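Long-range contact in uncharacterized protein (PDB 4ECO), which is of unknown function but is built of leucine-rich repeats and probably binds other proteins: residues Q146-F158 with Q172-K184. Sequence-based numbering, arbitrary orientation. Where two conformers were deposited one is given.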
loop_
_atom_site.group_PDB
_atom_site.type_symbol
_atom_site.label_atom_id
_atom_site.label_comp_id
_atom_site.label_asym_id
_atom_site.label_seq_id
_atom_site.Cartn_x
_atom_site.Cartn_y
_atom_site.Cartn_z
ATOM N N GLN A 146 -2.801 -3.080 5.755
ATOM C CA GLN A 146 -1.674 -2.863 4.868
ATOM C C GLN A 146 -1.841 -3.634 3.555
ATOM O O GLN A 146 -1.789 -3.005 2.493
ATOM C CB GLN A 146 -0.366 -3.268 5.575
ATOM C CG GLN A 146 0.928 -2.995 4.794
ATOM C CD GLN A 146 1.222 -1.541 4.543
ATOM O OE1 GLN A 146 0.777 -0.643 5.264
ATOM N NE2 GLN A 146 1.993 -1.282 3.499
ATOM N N LYS A 147 -2.098 -4.964 3.617
ATOM C CA LYS A 147 -2.253 -5.762 2.402
ATOM C C LYS A 147 -3.486 -5.342 1.607
ATOM O O LYS A 147 -3.437 -5.404 0.380
ATOM C CB LYS A 147 -2.278 -7.295 2.664
ATOM C CG LYS A 147 -3.319 -7.825 3.660
ATOM C CD LYS A 147 -3.394 -9.376 3.672
ATOM C CE LYS A 147 -4.111 -9.992 4.875
ATOM N NZ LYS A 147 -3.262 -10.040 6.118
ATOM N N THR A 148 -4.543 -4.868 2.276
ATOM C CA THR A 148 -5.814 -4.531 1.629
ATOM C C THR A 148 -5.824 -3.158 0.958
ATOM O O THR A 148 -6.340 -3.055 -0.170
ATOM C CB THR A 148 -6.980 -4.588 2.636
ATOM O OG1 THR A 148 -6.868 -5.799 3.361
ATOM C CG2 THR A 148 -8.366 -4.540 1.958
ATOM N N PHE A 149 -5.322 -2.116 1.657
ATOM C CA PHE A 149 -5.427 -0.758 1.149
ATOM C C PHE A 149 -4.118 -0.031 0.871
ATOM O O PHE A 149 -4.184 1.088 0.329
ATOM C CB PHE A 149 -6.189 0.091 2.182
ATOM C CG PHE A 149 -7.577 -0.397 2.513
ATOM C CD1 PHE A 149 -8.640 -0.171 1.639
ATOM C CD2 PHE A 149 -7.823 -1.090 3.696
ATOM C CE1 PHE A 149 -9.920 -0.614 1.948
ATOM C CE2 PHE A 149 -9.106 -1.512 4.016
ATOM C CZ PHE A 149 -10.146 -1.275 3.136
ATOM N N VAL A 150 -2.944 -0.598 1.259
ATOM C CA VAL A 150 -1.698 0.172 1.148
ATOM C C VAL A 150 -0.658 -0.498 0.207
ATOM O O VAL A 150 -0.074 0.192 -0.650
ATOM C CB VAL A 150 -1.080 0.425 2.562
ATOM C CG1 VAL A 150 0.071 1.406 2.498
ATOM C CG2 VAL A 150 -2.126 0.910 3.560
ATOM N N ASP A 151 -0.391 -1.795 0.399
ATOM C CA ASP A 151 0.601 -2.521 -0.406
ATOM C C ASP A 151 0.278 -2.492 -1.875
ATOM O O ASP A 151 -0.886 -2.666 -2.263
ATOM C CB ASP A 151 0.724 -3.980 0.034
ATOM C CG ASP A 151 1.546 -4.187 1.276
ATOM O OD1 ASP A 151 2.344 -3.265 1.631
ATOM O OD2 ASP A 151 1.432 -5.279 1.878
ATOM N N TYR A 152 1.333 -2.240 -2.674
ATOM C CA TYR A 152 1.303 -2.122 -4.136
ATOM C C TYR A 152 2.716 -2.382 -4.710
ATOM O O TYR A 152 3.708 -1.987 -4.072
ATOM C CB TYR A 152 0.797 -0.707 -4.488
ATOM C CG TYR A 152 0.540 -0.382 -5.945
ATOM C CD1 TYR A 152 -0.596 -0.859 -6.596
ATOM C CD2 TYR A 152 1.315 0.562 -6.610
ATOM C CE1 TYR A 152 -0.882 -0.497 -7.913
ATOM C CE2 TYR A 152 1.033 0.936 -7.923
ATOM C CZ TYR A 152 -0.072 0.414 -8.565
ATOM O OH TYR A 152 -0.333 0.800 -9.851
ATOM N N ASP A 153 2.814 -3.016 -5.904
ATOM C CA ASP A 153 4.103 -3.225 -6.548
ATOM C C ASP A 153 4.358 -2.060 -7.542
ATOM O O ASP A 153 3.675 -1.981 -8.569
ATOM C CB ASP A 153 4.186 -4.595 -7.237
ATOM C CG ASP A 153 5.553 -4.995 -7.777
ATOM O OD1 ASP A 153 6.544 -4.225 -7.563
ATOM O OD2 ASP A 153 5.647 -6.084 -8.396
ATOM N N PRO A 154 5.343 -1.159 -7.258
ATOM C CA PRO A 154 5.602 -0.041 -8.182
ATOM C C PRO A 154 6.034 -0.518 -9.582
ATOM O O PRO A 154 5.945 0.276 -10.518
ATOM C CB PRO A 154 6.712 0.747 -7.479
ATOM C CG PRO A 154 6.587 0.369 -6.020
ATOM C CD PRO A 154 6.209 -1.074 -6.059
ATOM N N ARG A 155 6.436 -1.821 -9.749
ATOM C CA ARG A 155 6.829 -2.355 -11.063
ATOM C C ARG A 155 5.591 -2.501 -11.995
ATOM O O ARG A 155 5.741 -2.632 -13.197
ATOM C CB ARG A 155 7.578 -3.683 -10.933
ATOM C CG ARG A 155 8.816 -3.573 -10.067
ATOM C CD ARG A 155 9.502 -4.900 -9.874
ATOM N NE ARG A 155 8.547 -5.892 -9.400
ATOM C CZ ARG A 155 8.728 -7.204 -9.466
ATOM N NH1 ARG A 155 9.839 -7.702 -9.995
ATOM N NH2 ARG A 155 7.783 -8.032 -9.034
ATOM N N GLU A 156 4.388 -2.391 -11.442
ATOM C CA GLU A 156 3.105 -2.438 -12.147
ATOM C C GLU A 156 3.067 -1.416 -13.313
ATOM O O GLU A 156 2.482 -1.682 -14.367
ATOM C CB GLU A 156 1.963 -2.157 -11.125
ATOM C CG GLU A 156 0.547 -2.227 -11.672
ATOM C CD GLU A 156 0.132 -3.493 -12.401
ATOM O OE1 GLU A 156 0.533 -4.602 -11.972
ATOM O OE2 GLU A 156 -0.630 -3.368 -13.390
ATOM N N ASP A 157 3.719 -0.274 -13.119
ATOM C CA ASP A 157 3.773 0.820 -14.081
ATOM C C ASP A 157 4.668 0.527 -15.272
ATOM O O ASP A 157 4.706 1.348 -16.205
ATOM C CB ASP A 157 4.221 2.115 -13.412
ATOM C CG ASP A 157 3.115 2.725 -12.596
ATOM O OD1 ASP A 157 1.943 2.608 -13.012
ATOM O OD2 ASP A 157 3.424 3.354 -11.558
ATOM N N PHE A 158 5.356 -0.634 -15.268
ATOM C CA PHE A 158 6.125 -1.063 -16.419
ATOM C C PHE A 158 5.177 -1.484 -17.513
ATOM O O PHE A 158 4.085 -1.972 -17.222
ATOM C CB PHE A 158 7.056 -2.210 -16.061
ATOM C CG PHE A 158 8.321 -1.784 -15.391
ATOM C CD1 PHE A 158 9.146 -0.831 -15.977
ATOM C CD2 PHE A 158 8.771 -2.435 -14.254
ATOM C CE1 PHE A 158 10.355 -0.477 -15.392
ATOM C CE2 PHE A 158 9.986 -2.090 -13.670
ATOM C CZ PHE A 158 10.759 -1.097 -14.232
ATOM N N GLN A 172 14.007 -13.425 -11.812
ATOM C CA GLN A 172 13.251 -12.254 -11.338
ATOM C C GLN A 172 11.896 -12.648 -10.715
ATOM O O GLN A 172 11.261 -13.613 -11.168
ATOM C CB GLN A 172 12.993 -11.260 -12.482
ATOM C CG GLN A 172 14.243 -10.657 -13.094
ATOM C CD GLN A 172 13.916 -9.492 -14.001
ATOM O OE1 GLN A 172 13.305 -8.498 -13.579
ATOM N NE2 GLN A 172 14.383 -9.544 -15.251
ATOM N N LYS A 173 11.441 -11.865 -9.712
ATOM C CA LYS A 173 10.126 -12.049 -9.083
ATOM C C LYS A 173 9.059 -11.535 -10.058
ATOM O O LYS A 173 9.161 -10.401 -10.550
ATOM C CB LYS A 173 10.019 -11.334 -7.711
ATOM C CG LYS A 173 11.093 -11.682 -6.671
ATOM C CD LYS A 173 10.785 -10.994 -5.348
ATOM C CE LYS A 173 11.839 -11.172 -4.279
ATOM N NZ LYS A 173 11.369 -10.617 -2.976
ATOM N N SER A 174 8.086 -12.383 -10.398
ATOM C CA SER A 174 7.026 -12.011 -11.339
ATOM C C SER A 174 6.167 -10.896 -10.744
ATOM O O SER A 174 6.099 -10.739 -9.521
ATOM C CB SER A 174 6.177 -13.227 -11.707
ATOM O OG SER A 174 6.958 -14.155 -12.445
ATOM N N ILE A 175 5.561 -10.093 -11.608
ATOM C CA ILE A 175 4.720 -8.994 -11.184
ATOM C C ILE A 175 3.272 -9.496 -11.156
ATOM O O ILE A 175 2.687 -9.835 -12.202
ATOM C CB ILE A 175 4.926 -7.760 -12.116
ATOM C CG1 ILE A 175 6.406 -7.309 -12.110
ATOM C CG2 ILE A 175 3.967 -6.619 -11.761
ATOM C CD1 ILE A 175 6.841 -6.490 -13.255
ATOM N N LYS A 176 2.710 -9.539 -9.940
ATOM C CA LYS A 176 1.327 -9.924 -9.676
ATOM C C LYS A 176 0.350 -8.824 -10.082
ATOM O O LYS A 176 0.667 -7.631 -9.971
ATOM C CB LYS A 176 1.120 -10.230 -8.183
ATOM C CG LYS A 176 1.406 -11.641 -7.724
ATOM C CD LYS A 176 0.831 -11.811 -6.298
ATOM C CE LYS A 176 0.512 -13.248 -5.897
ATOM N NZ LYS A 176 -0.512 -13.324 -4.804
ATOM N N LYS A 177 -0.859 -9.234 -10.497
ATOM C CA LYS A 177 -1.963 -8.338 -10.804
ATOM C C LYS A 177 -2.329 -7.582 -9.532
ATOM O O LYS A 177 -2.274 -8.147 -8.430
ATOM C CB LYS A 177 -3.166 -9.139 -11.352
ATOM C CG LYS A 177 -4.365 -8.295 -11.810
ATOM C CD LYS A 177 -5.557 -9.162 -12.239
ATOM C CE LYS A 177 -6.745 -8.322 -12.642
ATOM N NZ LYS A 177 -7.894 -9.168 -13.038
ATOM N N SER A 178 -2.678 -6.302 -9.689
ATOM C CA SER A 178 -3.034 -5.410 -8.596
ATOM C C SER A 178 -4.206 -5.960 -7.814
ATOM O O SER A 178 -5.188 -6.442 -8.400
ATOM C CB SER A 178 -3.364 -4.026 -9.139
ATOM O OG SER A 178 -2.308 -3.517 -9.941
ATOM N N SER A 179 -4.081 -5.914 -6.491
ATOM C CA SER A 179 -5.097 -6.393 -5.550
ATOM C C SER A 179 -5.542 -5.287 -4.571
ATOM O O SER A 179 -6.547 -5.466 -3.874
ATOM C CB SER A 179 -4.550 -7.586 -4.771
ATOM O OG SER A 179 -3.231 -7.329 -4.310
ATOM N N ARG A 180 -4.795 -4.156 -4.516
ATOM C CA ARG A 180 -5.042 -3.059 -3.583
ATOM C C ARG A 180 -6.375 -2.395 -3.880
ATOM O O ARG A 180 -6.664 -2.061 -5.033
ATOM C CB ARG A 180 -3.897 -2.022 -3.598
ATOM C CG ARG A 180 -4.089 -0.834 -2.657
ATOM C CD ARG A 180 -2.888 0.090 -2.546
ATOM N NE ARG A 180 -2.540 0.724 -3.813
ATOM C CZ ARG A 180 -3.119 1.809 -4.309
ATOM N NH1 ARG A 180 -4.112 2.406 -3.649
ATOM N NH2 ARG A 180 -2.729 2.296 -5.479
ATOM N N ILE A 181 -7.191 -2.229 -2.810
ATOM C CA ILE A 181 -8.491 -1.578 -2.846
ATOM C C ILE A 181 -8.311 -0.091 -2.604
ATOM O O ILE A 181 -7.551 0.317 -1.722
ATOM C CB ILE A 181 -9.480 -2.201 -1.804
ATOM C CG1 ILE A 181 -9.609 -3.729 -1.920
ATOM C CG2 ILE A 181 -10.844 -1.503 -1.748
ATOM C CD1 ILE A 181 -10.005 -4.295 -3.290
ATOM N N THR A 182 -9.038 0.712 -3.394
ATOM C CA THR A 182 -9.120 2.146 -3.221
ATOM C C THR A 182 -10.549 2.443 -2.860
ATOM O O THR A 182 -11.467 2.029 -3.581
ATOM C CB THR A 182 -8.629 2.931 -4.448
ATOM O OG1 THR A 182 -7.296 2.528 -4.786
ATOM C CG2 THR A 182 -8.698 4.464 -4.226
ATOM N N LEU A 183 -10.756 3.126 -1.731
ATOM C CA LEU A 183 -12.109 3.473 -1.332
ATOM C C LEU A 183 -12.725 4.493 -2.259
ATOM O O LEU A 183 -12.079 5.480 -2.641
ATOM C CB LEU A 183 -12.171 4.028 0.093
ATOM C CG LEU A 183 -12.002 3.099 1.252
ATOM C CD1 LEU A 183 -12.434 3.794 2.492
ATOM C CD2 LEU A 183 -12.833 1.843 1.100
ATOM N N LYS A 184 -13.993 4.260 -2.583
ATOM C CA LYS A 184 -14.831 5.175 -3.346
ATOM C C LYS A 184 -15.382 6.176 -2.318
ATOM O O LYS A 184 -15.709 5.752 -1.199
ATOM C CB LYS A 184 -15.926 4.387 -4.091
ATOM C CG LYS A 184 -15.376 3.271 -4.969
ATOM C CD LYS A 184 -16.446 2.422 -5.636
ATOM C CE LYS A 184 -15.828 1.389 -6.557
ATOM N NZ LYS A 184 -16.817 0.804 -7.509
HETATM O O HOH W 1 12.454 -7.310 -11.173
#
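Arg155 lays one face of its guanidinium over Ile175, whose CG1 lies over that face, offset toward its rim and 3.4 Å from Arg155 NH2. At its edge the same group donates to the opposing backbone: Arg155 NH1 bonds Lys173 O at 2.8 Å, while NH2 makes two weak bonds, to Lys173 O and Ser174 O. A bend at chi3 (-52°) turns the guanidinium back to Asp153, which it grips side-on through NE and NH2, both carboxylate oxygens using syn lone pairs; the salt bridge from Arg155 NH2 to Asp153 OD2 measures 3.0 Å. Asp153 OD1 also accepts from Arg155 N, closing an Asx turn, and a water links NH1 to Gln172 OE1. With an alanine here in place of Arg155, the Asp153 carboxylate would probably lose its charged mate and the Lys173 carbonyl this donor. Both segments belong to a long insertion between strands 109-111 and 210-214, neighbouring parallel strands of the leucine-rich-repeat solenoid, and Pro154 and Lys173 reach strand 404-408 farther along it. Next along, Glu156 brings its carboxyl carbon CD to 3.5 Å from Ser178 OG, though its OE2 pairs with Lys163. In one of two deposited Tyr152 conformers, Arg180 NH2 lies over one ring face, a tentative off-centre cation-pi contact. Beyond it, Ile181 N donates almost straight to Thr148 O at 2.9 Å, and Phe149 CE1 lies 3.9 Å from both Ile181 CG2 and Leu183 CD2.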